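PDB 1Y43: aspergillopepsin-2 heavy chain from Aspergillus niger var. macrosporus, which forms the larger part of a two-chain acid endopeptidase of the peptidase G1 (glutamic) family, which cleaves proteins and peptides. Local coordinates for residues B[23-28]-B[75-80]; B[71-76]-B[97-102]. One frame throughout, in Å; residues are numbered along the deposited sequence.

Interaction 1 (B[23-28]-B[75-80])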
loop_
_atom_site.group_PDB
_atom_site.type_symbol
_atom_site.label_atom_id
_atom_site.label_comp_id
_atom_site.label_asym_id
_atom_site.label_seq_id
_atom_site.Cartn_x
_atom_site.Cartn_y
_atom_site.Cartn_z
ATOM N N LEU B 23 2.079 -9.277 -3.645
ATOM C CA LEU B 23 1.368 -9.667 -2.433
ATOM C C LEU B 23 1.193 -8.312 -1.726
ATOM O O LEU B 23 2.183 -7.685 -1.314
ATOM C CB LEU B 23 2.205 -10.630 -1.579
ATOM C CG LEU B 23 1.760 -10.834 -0.123
ATOM C CD1 LEU B 23 0.291 -11.256 -0.026
ATOM C CD2 LEU B 23 2.655 -11.861 0.536
ATOM N N GLN B 24 -0.054 -7.871 -1.560
ATOM C CA GLN B 24 -0.293 -6.554 -0.974
ATOM C C GLN B 24 -1.578 -6.492 -0.170
ATOM O O GLN B 24 -2.483 -7.311 -0.340
ATOM C CB GLN B 24 -0.380 -5.521 -2.098
ATOM C CG GLN B 24 -1.359 -5.946 -3.185
ATOM C CD GLN B 24 -1.383 -5.029 -4.400
ATOM O OE1 GLN B 24 -0.914 -3.888 -4.376
ATOM N NE2 GLN B 24 -1.985 -5.548 -5.440
ATOM N N THR B 25 -1.622 -5.547 0.757
ATOM C CA THR B 25 -2.797 -5.362 1.592
ATOM C C THR B 25 -2.836 -3.899 1.994
ATOM O O THR B 25 -1.786 -3.265 2.190
ATOM C CB THR B 25 -2.798 -6.297 2.822
ATOM O OG1 THR B 25 -4.123 -6.350 3.372
ATOM C CG2 THR B 25 -1.832 -5.799 3.912
ATOM N N GLY B 26 -4.037 -3.340 2.076
ATOM C CA GLY B 26 -4.147 -1.945 2.434
ATOM C C GLY B 26 -5.561 -1.456 2.626
ATOM O O GLY B 26 -6.493 -2.236 2.818
ATOM N N VAL B 27 -5.711 -0.142 2.511
ATOM C CA VAL B 27 -6.982 0.520 2.728
ATOM C C VAL B 27 -7.265 1.532 1.630
ATOM O O VAL B 27 -6.341 2.189 1.142
ATOM C CB VAL B 27 -6.923 1.298 4.068
ATOM C CG1 VAL B 27 -8.167 2.142 4.253
ATOM C CG2 VAL B 27 -6.746 0.328 5.239
ATOM N N ASP B 28 -8.523 1.597 1.194
ATOM C CA ASP B 28 -8.962 2.573 0.191
ATOM C C ASP B 28 -9.706 3.676 0.926
ATOM O O ASP B 28 -10.377 3.409 1.929
ATOM C CB ASP B 28 -9.974 1.965 -0.789
ATOM C CG ASP B 28 -9.336 1.107 -1.865
ATOM O OD1 ASP B 28 -8.111 1.053 -1.971
ATOM O OD2 ASP B 28 -10.086 0.487 -2.635
ATOM N N GLY B 75 1.611 -17.248 1.700
ATOM C CA GLY B 75 1.854 -16.194 2.671
ATOM C C GLY B 75 0.567 -15.689 3.280
ATOM O O GLY B 75 -0.458 -16.365 3.234
ATOM N N SER B 76 0.588 -14.460 3.784
ATOM C CA SER B 76 -0.587 -13.887 4.414
ATOM C C SER B 76 -0.601 -12.359 4.331
ATOM O O SER B 76 0.428 -11.709 4.087
ATOM C CB SER B 76 -0.647 -14.312 5.890
ATOM O OG SER B 76 0.491 -13.836 6.597
ATOM N N ALA B 77 -1.787 -11.804 4.527
ATOM C CA ALA B 77 -1.981 -10.366 4.521
ATOM C C ALA B 77 -2.754 -10.072 5.797
ATOM O O ALA B 77 -3.768 -10.729 6.060
ATOM C CB ALA B 77 -2.786 -9.943 3.298
ATOM N N THR B 78 -2.295 -9.086 6.559
ATOM C CA THR B 78 -2.944 -8.730 7.810
ATOM C C THR B 78 -3.178 -7.239 7.938
ATOM O O THR B 78 -2.300 -6.428 7.603
ATOM C CB THR B 78 -2.088 -9.183 9.004
ATOM O OG1 THR B 78 -1.935 -10.612 8.967
ATOM C CG2 THR B 78 -2.714 -8.747 10.337
ATOM N N VAL B 79 -4.383 -6.889 8.395
ATOM C CA VAL B 79 -4.773 -5.502 8.632
ATOM C C VAL B 79 -5.255 -5.421 10.077
ATOM O O VAL B 79 -6.177 -6.143 10.489
ATOM C CB VAL B 79 -5.927 -5.027 7.700
ATOM C CG1 VAL B 79 -6.377 -3.615 8.096
ATOM C CG2 VAL B 79 -5.477 -5.045 6.236
ATOM N N GLU B 80 -4.585 -4.599 10.864
ATOM C CA GLU B 80 -4.960 -4.438 12.248
ATOM C C GLU B 80 -5.348 -2.998 12.499
ATOM O O GLU B 80 -4.620 -2.080 12.125
ATOM C CB GLU B 80 -3.787 -4.787 13.149
ATOM C CG GLU B 80 -4.101 -4.644 14.628
ATOM C CD GLU B 80 -2.908 -4.964 15.525
ATOM O OE1 GLU B 80 -1.748 -4.987 15.030
ATOM O OE2 GLU B 80 -3.131 -5.167 16.744
#
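Thr25 carries the contact: CB and OG1 face Ala77 CB, OG1 also reaches Val79, and CG2 reaches the backbone at Thr78. Thr25 CB sits 3.7 Å from Ala77 CB. Thr25 CG2 lies 3.8 Å from the carbonyl oxygen Thr78 O. Thr25 OG1 touches Val79 CG2 at 3.4 Å, the two branched side chains crossing at a slant. The hydroxyl is turned opposite the backbone N (chi1 -163°), which leaves CG2 between N and the carbonyl carbon and aims it at the neighbouring strand's backbone. Leu23, at one end, brings both methyls near Ser76 O, CD1 at 4.1 Å. The two strands run nearly parallel, 13° apart, with axes 6.9 Å from each other at closest approach, but belong to different sheets: 23-28 is hydrogen-bonded to strands 4-13 and 35-45, whereas 75-80 lies on 74-81, the middle strand of a three-stranded antiparallel sheet with 62-69 and 86-92. The facing side chains thus fill the layer between two stacked sheets, as in a beta-sandwich. Val65 and Val67 of strand 62-69 also pack on Thr25. The buried Thr25 OG1 is hydrogen-bonded to Trp41 O in its own sheet; toward 75-80 it meets methyls, and the sheets join here by van der Waals packing of methyls against a hydroxyl and backbone carbonyls.

Interaction 2 (B[71-76]-B[97-102])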
loop_
_atom_site.group_PDB
_atom_site.type_symbol
_atom_site.label_atom_id
_atom_site.label_comp_id
_atom_site.label_asym_id
_atom_site.label_seq_id
_atom_site.Cartn_x
_atom_site.Cartn_y
_atom_site.Cartn_z
ATOM N N SER B 71 6.691 -18.677 1.254
ATOM C CA SER B 71 7.333 -19.287 0.103
ATOM C C SER B 71 6.995 -18.342 -1.051
ATOM O O SER B 71 6.297 -17.336 -0.851
ATOM C CB SER B 71 6.801 -20.702 -0.169
ATOM O OG SER B 71 5.595 -20.695 -0.902
ATOM N N LYS B 72 7.485 -18.632 -2.247
ATOM C CA LYS B 72 7.186 -17.774 -3.391
ATOM C C LYS B 72 5.725 -17.860 -3.838
ATOM O O LYS B 72 5.269 -17.031 -4.626
ATOM C CB LYS B 72 8.127 -18.073 -4.560
ATOM C CG LYS B 72 9.551 -17.599 -4.314
ATOM C CD LYS B 72 10.429 -17.969 -5.482
ATOM C CE LYS B 72 11.885 -17.571 -5.266
ATOM N NZ LYS B 72 12.774 -18.403 -6.152
ATOM N N SER B 73 4.989 -18.831 -3.294
ATOM C CA SER B 73 3.588 -19.015 -3.644
ATOM C C SER B 73 2.644 -19.159 -2.445
ATOM O O SER B 73 1.535 -19.687 -2.585
ATOM C CB SER B 73 3.423 -20.206 -4.609
ATOM O OG SER B 73 4.000 -21.403 -4.093
ATOM N N SER B 74 3.061 -18.682 -1.274
ATOM C CA SER B 74 2.219 -18.766 -0.082
ATOM C C SER B 74 2.580 -17.654 0.894
ATOM O O SER B 74 3.709 -17.155 0.883
ATOM C CB SER B 74 2.346 -20.138 0.608
ATOM O OG SER B 74 3.649 -20.375 1.110
ATOM N N GLY B 75 1.611 -17.248 1.700
ATOM C CA GLY B 75 1.854 -16.194 2.671
ATOM C C GLY B 75 0.567 -15.689 3.280
ATOM O O GLY B 75 -0.458 -16.365 3.234
ATOM N N SER B 76 0.588 -14.460 3.784
ATOM C CA SER B 76 -0.587 -13.887 4.414
ATOM C C SER B 76 -0.601 -12.359 4.331
ATOM O O SER B 76 0.428 -11.709 4.087
ATOM C CB SER B 76 -0.647 -14.312 5.890
ATOM O OG SER B 76 0.491 -13.836 6.597
ATOM N N GLU B 97 -2.017 -17.349 -8.184
ATOM C CA GLU B 97 -1.898 -17.212 -9.632
ATOM C C GLU B 97 -0.560 -16.662 -10.112
ATOM O O GLU B 97 -0.380 -16.431 -11.318
ATOM C CB GLU B 97 -3.038 -16.346 -10.165
ATOM C CG GLU B 97 -4.424 -16.943 -9.917
ATOM C CD GLU B 97 -5.546 -16.084 -10.460
ATOM O OE1 GLU B 97 -5.267 -15.113 -11.204
ATOM O OE2 GLU B 97 -6.719 -16.381 -10.145
ATOM N N GLY B 98 0.369 -16.450 -9.175
ATOM C CA GLY B 98 1.673 -15.926 -9.539
ATOM C C GLY B 98 2.740 -16.111 -8.479
ATOM O O GLY B 98 2.466 -16.038 -7.276
ATOM N N ASP B 99 3.964 -16.357 -8.927
ATOM C CA ASP B 99 5.089 -16.557 -8.023
ATOM C C ASP B 99 5.810 -15.264 -7.739
ATOM O O ASP B 99 6.089 -14.491 -8.644
ATOM C CB ASP B 99 6.111 -17.537 -8.613
ATOM C CG ASP B 99 5.611 -18.960 -8.638
ATOM O OD1 ASP B 99 4.642 -19.282 -7.915
ATOM O OD2 ASP B 99 6.183 -19.765 -9.401
ATOM N N LEU B 100 6.131 -15.047 -6.467
ATOM C CA LEU B 100 6.865 -13.864 -6.060
ATOM C C LEU B 100 8.337 -14.035 -6.425
ATOM O O LEU B 100 8.816 -15.156 -6.567
ATOM C CB LEU B 100 6.796 -13.713 -4.545
ATOM C CG LEU B 100 5.431 -13.441 -3.938
ATOM C CD1 LEU B 100 5.555 -13.471 -2.414
ATOM C CD2 LEU B 100 4.934 -12.089 -4.433
ATOM N N CYS B 101 9.038 -12.923 -6.629
ATOM C CA CYS B 101 10.484 -12.957 -6.873
ATOM C C CYS B 101 11.156 -12.587 -5.548
ATOM O O CYS B 101 12.317 -12.908 -5.322
ATOM C CB CYS B 101 10.927 -11.894 -7.877
ATOM S SG CYS B 101 10.066 -11.841 -9.456
ATOM N N GLU B 102 10.421 -11.845 -4.714
ATOM C CA GLU B 102 10.894 -11.348 -3.423
ATOM C C GLU B 102 12.017 -10.322 -3.593
ATOM O O GLU B 102 12.927 -10.219 -2.766
ATOM C CB GLU B 102 11.280 -12.506 -2.489
ATOM C CG GLU B 102 10.095 -13.398 -2.167
ATOM C CD GLU B 102 10.405 -14.517 -1.188
ATOM O OE1 GLU B 102 11.588 -14.777 -0.887
ATOM O OE2 GLU B 102 9.432 -15.131 -0.714
#
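A type I beta turn from Ser71 to Ser74, linking strands 62-69 and 74-81 of a beta hairpin, rests here on the loop that leads into strand 104-114. The tie between them is one backbone hydrogen bond: Leu100 N donates to Lys72 O at 2.8 Å, almost straight (174°), in the carbonyl plane and on a lone pair. The same oxygen receives a CA-H...O contact from Asp99 CA at 3.4 Å. Lys72 lays its aliphatic chain across the next carbonyl, with CG and CD both 3.4 Å from Leu100 O; extended beyond CG, it carries the ammonium away from the loop, and NZ stays 6.5 Å from Glu102 OE1, too far for a salt bridge. Leu100 turns inward from the loop, where Ala69 of strand 62-69 packs on it. The loop is also tied to the residues around 14-18 by the Cys18-Cys101 disulfide and by Asp14 OD2, which accepts from the backbone N of both Cys101 and Glu102. Within the turn, Ser71 OG accepts from Ser73 N, an ST turn, and shares a 2.8 Å hydrogen bond with Ser74 OG. Beside the interchain-segment hydrogen bond, Asp99 OD1 meets Ser73 CB at 3.6 Å.

Interactions 1 and 2 lie 14 Å apart between centres and are joined through strand 74-81: Gly75 and Ser76 belong to both, the turn of 71-76 running directly into the strand whose 75-80 portion packs on 23-28. Along the chain the order is 23-28, 71-76, 75-80, then 97-102. Interaction 1 is buried between the sheets, about 7 Å from the chain centre, while interaction 2 lies about 17 Å out, where a hairpin turn meets a loop. They touch by packing, Leu100 CD2 lying 4.1 Å from Leu23 N. Together they join the three-stranded sheet to the rest of the chain in two ways: packing between the sheets in the interior, and a backbone hydrogen bond at the hairpin end.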